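Local coordinates for protein translation initiation factor 6 (Methanocaldococcus jannaschii, PDB 1G61) that binds the 50S ribosomal subunit and prevents it from joining the 30S subunit to form the 70S initiation complex, at residues I5-S10 with V37-E42; L18-T21 with T26-P29; T51-S56 with G60-A65; N86-K89 with D94-V97; C199-A202 with A207-G210. All coordinates share one frame; numbering follows the deposited sequence.

Contact 1 of 5, residues I5-S10 with V37-E42; sequences IRKYFS and VNEVSE
K7 and E39 meet at about a right angle, the lysine reaching out from strand 4-7 and the glutamate from helix 34-44. K7 NZ lies 2.8 Å from E39 OE1 in a salt bridge that is also a hydrogen bond. The ammonium comes to the syn side of the carboxylate oxygen but stands 32° out of the carboxylate plane. The lysine is folded rather than stretched: bends at chi2 (-69°) and chi3 (-72°) bring its CD and CE beside the same oxygen, CE at 3.3 Å from E39 OE1. K7 NZ is shared, since D36 one turn earlier on the helix also takes a salt bridge from it, and the two acids together probably restrict the ammonium's movement.

The apolar half of the contact is looser. F9 and V40 also cross at roughly a right angle, V40 CG2 sitting 4.1 Å from F9 CE1 and equally near CZ, oblique to the ring. I5 adds its tip, CD1 approaching the backbone oxygen of E39 at 4.0 Å, with CB of the glutamate a little farther off.

Beyond these pairs, V208 of strand 207-210 packs against I5 and K7, while F9 also packs on I15 and L18 of helix 15-18. The helix thus rests on the edge strand 4-7 and the loop after it, with V37 and S41 turned to C48 of strand 47-50.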
# COMPACT_ATOMS: atom_id res chain seq x y z
N ILE A 5 2.02 14.81 -4.78
CA ILE A 5 2.47 15.78 -3.79
C ILE A 5 3.51 15.11 -2.93
O ILE A 5 3.51 13.90 -2.73
CB ILE A 5 1.32 16.31 -2.88
CG1 ILE A 5 0.83 15.19 -1.95
CG2 ILE A 5 0.20 16.89 -3.72
CD1 ILE A 5 -0.31 15.62 -1.04
N ARG A 6 4.43 15.94 -2.50
CA ARG A 6 5.37 15.58 -1.44
C ARG A 6 4.86 15.91 -0.07
O ARG A 6 4.39 17.04 0.14
CB ARG A 6 6.60 16.47 -1.60
CG ARG A 6 7.65 15.85 -2.48
CD ARG A 6 8.92 16.71 -2.41
NE ARG A 6 9.90 16.34 -3.41
CZ ARG A 6 10.02 16.85 -4.64
NH1 ARG A 6 9.20 17.78 -5.08
NH2 ARG A 6 10.99 16.41 -5.41
N LYS A 7 4.95 15.02 0.89
CA LYS A 7 4.46 15.29 2.22
C LYS A 7 5.35 14.65 3.27
O LYS A 7 5.90 13.57 3.02
CB LYS A 7 3.06 14.69 2.47
CG LYS A 7 1.90 15.36 1.81
CD LYS A 7 1.64 16.73 2.41
CE LYS A 7 1.04 16.56 3.81
NZ LYS A 7 0.91 17.90 4.43
N TYR A 8 5.40 15.29 4.42
CA TYR A 8 5.78 14.64 5.65
C TYR A 8 4.50 14.53 6.47
O TYR A 8 3.64 15.41 6.40
CB TYR A 8 6.82 15.42 6.43
CG TYR A 8 8.08 15.75 5.69
CD1 TYR A 8 8.19 16.89 4.91
CD2 TYR A 8 9.17 14.88 5.77
CE1 TYR A 8 9.39 17.14 4.24
CE2 TYR A 8 10.36 15.12 5.11
CZ TYR A 8 10.44 16.26 4.34
OH TYR A 8 11.62 16.55 3.68
N PHE A 9 4.36 13.46 7.23
CA PHE A 9 3.25 13.31 8.18
C PHE A 9 3.79 13.63 9.58
O PHE A 9 4.49 12.76 10.15
CB PHE A 9 2.70 11.90 8.14
CG PHE A 9 1.87 11.54 6.92
CD1 PHE A 9 1.55 12.49 5.94
CD2 PHE A 9 1.38 10.25 6.78
CE1 PHE A 9 0.77 12.15 4.85
CE2 PHE A 9 0.62 9.91 5.67
CZ PHE A 9 0.32 10.86 4.71
N SER A 10 3.47 14.82 10.07
CA SER A 10 3.98 15.29 11.35
C SER A 10 5.49 15.05 11.42
O SER A 10 6.03 14.54 12.41
CB SER A 10 3.26 14.63 12.54
OG SER A 10 1.87 14.97 12.47
N VAL A 37 -5.05 15.71 6.08
CA VAL A 37 -6.03 14.73 5.58
C VAL A 37 -6.66 15.24 4.31
O VAL A 37 -6.80 14.49 3.33
CB VAL A 37 -7.07 14.43 6.66
CG1 VAL A 37 -8.16 13.56 6.08
CG2 VAL A 37 -6.39 13.77 7.89
N ASN A 38 -7.06 16.54 4.28
CA ASN A 38 -7.69 17.05 3.07
C ASN A 38 -6.75 17.03 1.87
O ASN A 38 -7.22 16.73 0.76
CB ASN A 38 -8.23 18.45 3.30
CG ASN A 38 -9.38 18.53 4.30
OD1 ASN A 38 -10.14 17.57 4.54
ND2 ASN A 38 -9.48 19.72 4.91
N GLU A 39 -5.47 17.32 2.07
CA GLU A 39 -4.50 17.33 0.97
C GLU A 39 -4.38 15.92 0.41
O GLU A 39 -4.35 15.71 -0.82
CB GLU A 39 -3.11 17.82 1.35
CG GLU A 39 -2.97 19.32 1.58
CD GLU A 39 -1.83 19.71 2.49
OE1 GLU A 39 -0.77 19.04 2.47
OE2 GLU A 39 -1.95 20.72 3.24
N VAL A 40 -4.31 14.89 1.26
CA VAL A 40 -4.24 13.52 0.79
C VAL A 40 -5.51 13.10 0.05
O VAL A 40 -5.50 12.55 -1.06
CB VAL A 40 -3.93 12.61 2.02
CG1 VAL A 40 -4.08 11.16 1.59
CG2 VAL A 40 -2.53 12.94 2.56
N SER A 41 -6.66 13.43 0.61
CA SER A 41 -7.94 13.13 0.01
C SER A 41 -8.04 13.75 -1.37
O SER A 41 -8.54 13.13 -2.32
CB SER A 41 -9.09 13.62 0.92
OG SER A 41 -10.28 13.29 0.24
N GLU A 42 -7.57 14.97 -1.54
CA GLU A 42 -7.70 15.66 -2.82
C GLU A 42 -6.81 15.03 -3.85
O GLU A 42 -7.17 14.88 -5.01
CB GLU A 42 -7.30 17.14 -2.62
CG GLU A 42 -7.33 18.05 -3.83
CD GLU A 42 -6.93 19.49 -3.52
OE1 GLU A 42 -7.39 20.44 -4.19
OE2 GLU A 42 -6.13 19.66 -2.57

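Contact 2 of 5, residues L18-T21 with T26-P29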
# COMPACT_ATOMS: atom_id res chain seq x y z
N LEU A 18 2.89 4.51 7.38
CA LEU A 18 1.83 5.16 8.12
C LEU A 18 0.45 5.14 7.46
O LEU A 18 -0.52 5.56 8.08
CB LEU A 18 2.22 6.65 8.31
CG LEU A 18 3.45 6.90 9.21
CD1 LEU A 18 3.78 8.38 9.19
CD2 LEU A 18 3.16 6.45 10.65
N ALA A 19 0.34 4.69 6.22
CA ALA A 19 -0.89 4.83 5.47
C ALA A 19 -0.99 3.84 4.34
O ALA A 19 0.01 3.32 3.90
CB ALA A 19 -0.93 6.22 4.82
N LEU A 20 -2.23 3.59 3.91
CA LEU A 20 -2.43 2.79 2.69
C LEU A 20 -3.55 3.46 1.90
O LEU A 20 -4.43 4.16 2.47
CB LEU A 20 -2.71 1.33 2.94
CG LEU A 20 -4.01 0.95 3.64
CD1 LEU A 20 -5.25 0.83 2.76
CD2 LEU A 20 -3.81 -0.44 4.24
N THR A 21 -3.63 3.19 0.61
CA THR A 21 -4.75 3.64 -0.21
C THR A 21 -5.18 2.59 -1.23
O THR A 21 -4.40 1.72 -1.64
CB THR A 21 -4.34 4.94 -0.97
OG1 THR A 21 -5.53 5.59 -1.47
CG2 THR A 21 -3.36 4.72 -2.10
N THR A 26 -8.52 5.73 1.74
CA THR A 26 -7.21 5.87 2.28
C THR A 26 -7.27 5.79 3.80
O THR A 26 -8.12 6.45 4.37
CB THR A 26 -6.59 7.24 1.87
OG1 THR A 26 -6.66 7.36 0.43
CG2 THR A 26 -5.16 7.30 2.35
N LEU A 27 -6.41 4.97 4.39
CA LEU A 27 -6.33 4.85 5.85
C LEU A 27 -5.11 5.63 6.30
O LEU A 27 -4.03 5.44 5.73
CB LEU A 27 -6.25 3.40 6.31
CG LEU A 27 -7.33 2.43 5.79
CD1 LEU A 27 -7.28 1.14 6.59
CD2 LEU A 27 -8.73 2.95 5.87
N LEU A 28 -5.31 6.47 7.32
CA LEU A 28 -4.30 7.42 7.75
C LEU A 28 -4.12 7.40 9.26
O LEU A 28 -5.03 6.99 9.99
CB LEU A 28 -4.69 8.86 7.35
CG LEU A 28 -4.77 9.14 5.84
CD1 LEU A 28 -5.43 10.46 5.55
CD2 LEU A 28 -3.35 9.08 5.24
N PRO A 29 -2.99 7.84 9.77
CA PRO A 29 -2.81 7.87 11.25
C PRO A 29 -3.69 8.91 11.92
O PRO A 29 -3.96 9.94 11.32
CB PRO A 29 -1.34 8.23 11.42
CG PRO A 29 -0.82 8.60 10.10
CD PRO A 29 -1.82 8.32 9.05
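T26 faces T21 across the hairpin, and its side chain can be followed outward from CB, which lies 3.8 Å from L20 O and near T21 OG1. At CB the branches part. CG2, anti to the backbone N, comes within 3.2 Å of L20 O. OG1 lies beside the backbone N (chi1 -54°) and sits 2.8 Å from T21 OG1, the two hydroxyls being within hydrogen-bonding distance. T26 OG1 is also hydrogen-bonded to T46 OG1, and T21 OG1 to the backbone oxygen of I25. A valine in place of T26 would probably leave the hydroxyls of T21 and T46 without a shared partner.

Next to this non-hydrogen-bonded pair, L20 and L27 form the hydrogen-bonded one. L27 N donates a hydrogen bond to L20 O (2.9 Å), and L20 N returns a longer bond of 3.2 Å to L27 O; both donors lie in the carbonyl plane. Their side chains run side by side on the face away from the threonines, L20 CD1 at 4.0 Å from L27 CG. Toward the open end, A19 CB touches L28 CD2, and the P29 ring packs on L18 CB. L18 O, close to P29 CD, is buried without a polar partner.

The hairpin of strands 20-21 and 25-28 continues through parallel pairing to strand 47-50. V40 and L44 of helix 34-44 cover T26, while I201 of strand 200-202 packs on A19 and T26.

Contact 3 of 5, residues T51-S56 with G60-A65; sequences TNIGGS and GSLSVA
A type I' beta turn from I53 to S56 folds the loop back on itself, I53 N bonding to S56 O at 2.9 Å and S56 N to I53 O, and it faces the end of helix 59-62. G54 and G55 both have positive phi, and at G55 a side chain would be jammed against the preceding carbonyl oxygen.

The contact is carried by I53 and L62, whose side chains slide past each other in opposite directions. L62 pushes its CD1 methyl over the turn, where it meets I53 O at 3.2 Å and also touches I53 CB and S56 CB. I53 in turn sets its CG2 branch, anti to the backbone N, beside L62 CB, while the other branch, CG1, runs on through an extended chi2 of 177° to place CD1 against S63. This last fit is tight: I53 CD1 stands 3.5 Å from S63 CB. Trimming I53 to an alanine would probably leave a gap where CG2 lies against L62 CB and CD1, and deprive S63 CB of its methyl neighbour. The polar ends turn to other partners, S63 OG to the backbone oxygen of L71 and S56 OG to the backbone N of L58.

Around the pair, E80 of helix 78-90 receives the backbone N-H groups of both turn glycines, one at each carboxylate oxygen. P73 of strand 69-73 touches I53, and L70 and L72 of that strand touch S63, so the loop after strand 47-50 packs on strand 69-73 of the next sheet.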
# COMPACT_ATOMS: atom_id res chain seq x y z
N THR A 51 -7.48 6.06 11.68
CA THR A 51 -7.70 4.96 12.61
C THR A 51 -6.35 4.43 13.08
O THR A 51 -5.35 4.48 12.37
CB THR A 51 -8.56 3.86 11.97
OG1 THR A 51 -8.91 2.88 12.98
CG2 THR A 51 -7.85 3.09 10.87
N ASN A 52 -6.32 3.86 14.29
CA ASN A 52 -5.26 2.98 14.70
C ASN A 52 -5.52 1.56 14.19
O ASN A 52 -6.68 1.22 13.89
CB ASN A 52 -5.21 2.89 16.24
CG ASN A 52 -4.71 4.14 16.94
OD1 ASN A 52 -4.00 4.96 16.38
ND2 ASN A 52 -5.11 4.24 18.21
N ILE A 53 -4.48 0.75 14.14
CA ILE A 53 -4.60 -0.71 13.97
C ILE A 53 -3.70 -1.39 15.02
O ILE A 53 -2.53 -1.08 15.04
CB ILE A 53 -4.28 -1.24 12.56
CG1 ILE A 53 -5.24 -0.60 11.53
CG2 ILE A 53 -4.32 -2.77 12.51
CD1 ILE A 53 -5.00 -0.98 10.08
N GLY A 54 -4.28 -2.23 15.89
CA GLY A 54 -3.49 -2.85 16.94
C GLY A 54 -3.01 -1.81 17.94
O GLY A 54 -2.04 -2.04 18.68
N GLY A 55 -3.65 -0.65 18.04
CA GLY A 55 -3.26 0.39 18.96
C GLY A 55 -2.26 1.34 18.35
O GLY A 55 -1.88 2.31 19.03
N SER A 56 -1.82 1.07 17.14
CA SER A 56 -0.70 1.61 16.43
C SER A 56 -1.08 2.56 15.31
O SER A 56 -2.11 2.37 14.68
CB SER A 56 0.10 0.40 15.86
OG SER A 56 1.18 0.81 15.09
N GLY A 60 0.01 1.42 7.32
CA GLY A 60 0.50 0.93 6.04
C GLY A 60 1.34 -0.33 6.18
O GLY A 60 1.44 -1.15 5.26
N SER A 61 1.98 -0.51 7.37
CA SER A 61 2.73 -1.71 7.63
C SER A 61 1.86 -2.87 8.09
O SER A 61 2.25 -4.03 7.89
CB SER A 61 3.83 -1.47 8.67
OG SER A 61 4.90 -0.72 8.05
N LEU A 62 0.73 -2.54 8.71
CA LEU A 62 -0.07 -3.58 9.35
C LEU A 62 -1.24 -4.07 8.52
O LEU A 62 -1.81 -5.12 8.83
CB LEU A 62 -0.64 -3.06 10.68
CG LEU A 62 0.39 -2.83 11.79
CD1 LEU A 62 -0.31 -2.08 12.93
CD2 LEU A 62 0.91 -4.19 12.20
N SER A 63 -1.64 -3.36 7.48
CA SER A 63 -2.87 -3.67 6.76
C SER A 63 -2.66 -3.52 5.27
O SER A 63 -1.69 -2.88 4.84
CB SER A 63 -3.97 -2.73 7.29
OG SER A 63 -5.15 -2.97 6.55
N VAL A 64 -3.58 -4.11 4.49
CA VAL A 64 -3.60 -4.14 3.03
C VAL A 64 -5.02 -3.98 2.55
O VAL A 64 -5.93 -4.51 3.21
CB VAL A 64 -3.14 -5.57 2.63
CG1 VAL A 64 -3.36 -5.86 1.20
CG2 VAL A 64 -1.68 -5.76 3.02
N ALA A 65 -5.23 -3.31 1.42
CA ALA A 65 -6.57 -3.24 0.88
C ALA A 65 -6.56 -3.08 -0.62
O ALA A 65 -5.57 -2.60 -1.19
CB ALA A 65 -7.39 -2.09 1.49

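Contact 4 of 5, residues N86-K89 with D94-V97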
# COMPACT_ATOMS: atom_id res chain seq x y z
N ASN A 86 -17.73 0.70 10.36
CA ASN A 86 -18.70 1.80 10.33
C ASN A 86 -18.36 2.76 9.20
O ASN A 86 -19.27 3.22 8.47
CB ASN A 86 -18.74 2.51 11.70
CG ASN A 86 -19.65 3.72 11.63
OD1 ASN A 86 -19.16 4.86 11.54
ND2 ASN A 86 -20.92 3.45 11.68
N PHE A 87 -17.09 3.10 9.02
CA PHE A 87 -16.66 3.97 7.92
C PHE A 87 -17.02 3.36 6.58
O PHE A 87 -17.53 4.03 5.67
CB PHE A 87 -15.14 4.13 8.06
CG PHE A 87 -14.45 4.66 6.80
CD1 PHE A 87 -14.50 6.01 6.48
CD2 PHE A 87 -13.77 3.83 5.93
CE1 PHE A 87 -13.87 6.49 5.33
CE2 PHE A 87 -13.13 4.27 4.78
CZ PHE A 87 -13.19 5.62 4.47
N LEU A 88 -16.79 2.05 6.42
CA LEU A 88 -17.16 1.40 5.14
C LEU A 88 -18.67 1.50 4.95
O LEU A 88 -19.14 1.82 3.83
CB LEU A 88 -16.65 -0.04 5.13
CG LEU A 88 -15.12 -0.17 5.13
CD1 LEU A 88 -14.71 -1.65 5.23
CD2 LEU A 88 -14.44 0.47 3.93
N LYS A 89 -19.46 1.22 5.96
CA LYS A 89 -20.92 1.23 5.83
C LYS A 89 -21.39 2.62 5.45
O LYS A 89 -22.26 2.83 4.58
CB LYS A 89 -21.58 0.68 7.11
CG LYS A 89 -23.10 0.61 7.03
CD LYS A 89 -23.68 0.04 8.32
CE LYS A 89 -25.05 -0.57 8.07
NZ LYS A 89 -26.20 0.37 8.25
N ASP A 94 -18.63 -2.18 0.25
CA ASP A 94 -18.76 -3.59 0.60
C ASP A 94 -17.45 -4.29 0.30
O ASP A 94 -17.21 -4.68 -0.86
CB ASP A 94 -19.92 -4.16 -0.22
CG ASP A 94 -20.29 -5.57 0.13
OD1 ASP A 94 -19.63 -6.19 1.00
OD2 ASP A 94 -21.24 -6.09 -0.48
N LEU A 95 -16.59 -4.38 1.29
CA LEU A 95 -15.32 -5.08 1.17
C LEU A 95 -15.38 -6.38 1.94
O LEU A 95 -16.11 -6.50 2.95
CB LEU A 95 -14.17 -4.29 1.80
CG LEU A 95 -13.93 -2.88 1.24
CD1 LEU A 95 -12.68 -2.27 1.86
CD2 LEU A 95 -13.77 -2.92 -0.26
N ASN A 96 -14.53 -7.33 1.53
CA ASN A 96 -14.30 -8.55 2.28
C ASN A 96 -13.32 -8.21 3.40
O ASN A 96 -12.11 -8.17 3.12
CB ASN A 96 -13.71 -9.63 1.36
CG ASN A 96 -14.60 -10.04 0.22
OD1 ASN A 96 -15.82 -10.17 0.38
ND2 ASN A 96 -14.04 -10.25 -0.97
N VAL A 97 -13.78 -7.89 4.61
CA VAL A 97 -12.88 -7.54 5.70
C VAL A 97 -12.41 -8.85 6.35
O VAL A 97 -13.22 -9.62 6.86
CB VAL A 97 -13.56 -6.61 6.70
CG1 VAL A 97 -12.61 -6.27 7.85
CG2 VAL A 97 -14.03 -5.37 5.94
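Within the beta-alpha-beta unit made by strand 69-73, helix 78-90 and strand 96-100, L88 near the end of the helix packs on L95, just before strand 96-100, and on V97 near its start. The contact is wholly apolar and rests on methyl groups. L88 points its side chain at the strand and divides its two tips: CD1 reaches V97 CG2 at 3.8 Å, while CD2 reaches L95 CD1 at 3.9 Å. L95 CD1 is also 4.0 Å from L88 CD1, so this one methyl sits against both prongs of the leucine fork.

The directions differ. L88 and L95 cross at about a right angle, whereas L88 and V97 meet at a slant. V97 offers CG2 because that branch lies beside its backbone N, with CG1 anti to it (chi1 179°). L95, whose CB does not face the helix, bends its CG back beside the backbone N (chi1 -58°), and the end of the chain turns in to L88.

The same helix also meets V97 through L81 and K85. In the neighbouring strand 69-73, L70 touches L95 and L72 touches V97, while F87, on another side of the helix, packs on K47 and L49 of strand 47-50.

Contact 5 of 5, residues C199-A202 with A207-G210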
# COMPACT_ATOMS: atom_id res chain seq x y z
N CYS A 199 7.69 4.52 1.47
CA CYS A 199 7.86 5.95 1.22
C CYS A 199 6.73 6.60 0.44
O CYS A 199 6.71 7.84 0.32
CB CYS A 199 9.15 6.19 0.40
SG CYS A 199 10.65 5.59 1.23
N ILE A 200 5.83 5.83 -0.12
CA ILE A 200 4.87 6.33 -1.12
C ILE A 200 3.54 5.59 -0.96
O ILE A 200 3.52 4.39 -0.75
CB ILE A 200 5.36 6.02 -2.53
CG1 ILE A 200 6.71 6.70 -2.86
CG2 ILE A 200 4.31 6.38 -3.57
CD1 ILE A 200 7.38 6.17 -4.10
N ILE A 201 2.45 6.33 -1.07
CA ILE A 201 1.15 5.68 -1.33
C ILE A 201 0.62 6.25 -2.64
O ILE A 201 0.81 7.43 -2.98
CB ILE A 201 0.15 5.86 -0.17
CG1 ILE A 201 -0.19 7.34 0.07
CG2 ILE A 201 0.66 5.20 1.10
CD1 ILE A 201 -1.27 7.58 1.10
N ALA A 202 -0.01 5.42 -3.43
CA ALA A 202 -0.48 5.84 -4.74
C ALA A 202 -1.68 5.00 -5.21
O ALA A 202 -1.84 3.85 -4.82
CB ALA A 202 0.64 5.64 -5.77
N ALA A 207 -0.49 10.34 -6.25
CA ALA A 207 0.42 9.73 -5.27
C ALA A 207 0.80 10.77 -4.21
O ALA A 207 0.87 11.98 -4.46
CB ALA A 207 1.67 9.21 -5.94
N VAL A 208 1.09 10.25 -3.01
CA VAL A 208 1.71 11.02 -1.93
C VAL A 208 3.09 10.42 -1.74
O VAL A 208 3.19 9.22 -1.43
CB VAL A 208 0.88 11.01 -0.64
CG1 VAL A 208 1.52 11.89 0.43
CG2 VAL A 208 -0.55 11.46 -0.92
N VAL A 209 4.13 11.22 -1.92
CA VAL A 209 5.47 10.68 -1.80
C VAL A 209 6.17 11.33 -0.61
O VAL A 209 5.91 12.52 -0.33
CB VAL A 209 6.34 10.92 -3.07
CG1 VAL A 209 6.64 12.37 -3.29
CG2 VAL A 209 7.65 10.17 -3.02
N GLY A 210 7.06 10.58 0.05
CA GLY A 210 7.72 11.15 1.21
C GLY A 210 8.45 12.45 0.84
O GLY A 210 9.03 12.59 -0.26
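I201 and V208 exchange two backbone hydrogen bonds, V208 N to I201 O at 2.8 Å and I201 N to V208 O at 3.0 Å, the first being the straighter at 162°. A third, G210 N to C199 O at 2.8 Å, bends more at the hydrogen (135°), though the donor lies nearly along the C=O axis. Weaker CA-H...O contacts run from I200 CA to V208 O and from A207 CA to I201 O.

Outward, the side chains pair by face. I201 and V208 lie side by side and point the same way, with I201 CG1 at 3.9 Å from V208 CB. On the other face I200 and V209 do likewise, I200 CG1 touching V209 CG2, the branch anti to the backbone N, at 3.6 Å. A202 and A207 meet methyl to methyl, CB to CB at 3.7 Å. Helix 215-225 covers this face through L218, I221 and L225, while V43 and L44 of helix 34-44 meet the I201 and V208 face.

This is an antiparallel beta hairpin, its strand axes 177° apart; strand 207-210, late in the chain, pairs in parallel with strand 4-7 near the N-terminus, consistent with the velcro closure of this alpha-beta barrel.

How the contacts relate
Contacts 2, 3 and 5 lie in the buried interior, contacts 1 and 4 nearer the surface. Contacts 2 and 5 are antiparallel hairpins held by backbone hydrogen bonds, and they touch where T21 meets I201 and A202. Contact 1 shares a sheet with contact 5, strand 4-7 pairing with 207-210, and joins contact 2 through F9 and V40; it alone carries a salt bridge. Contacts 3 and 4 reach a different sheet, and both depend on apolar side chains without hydrogen bonds across the segments. Contact 2 links the two regions, since L28 bonds to T51 and L20 packs on 63-65, whereas contacts 4 and 5 lie about 24 Å apart between centres.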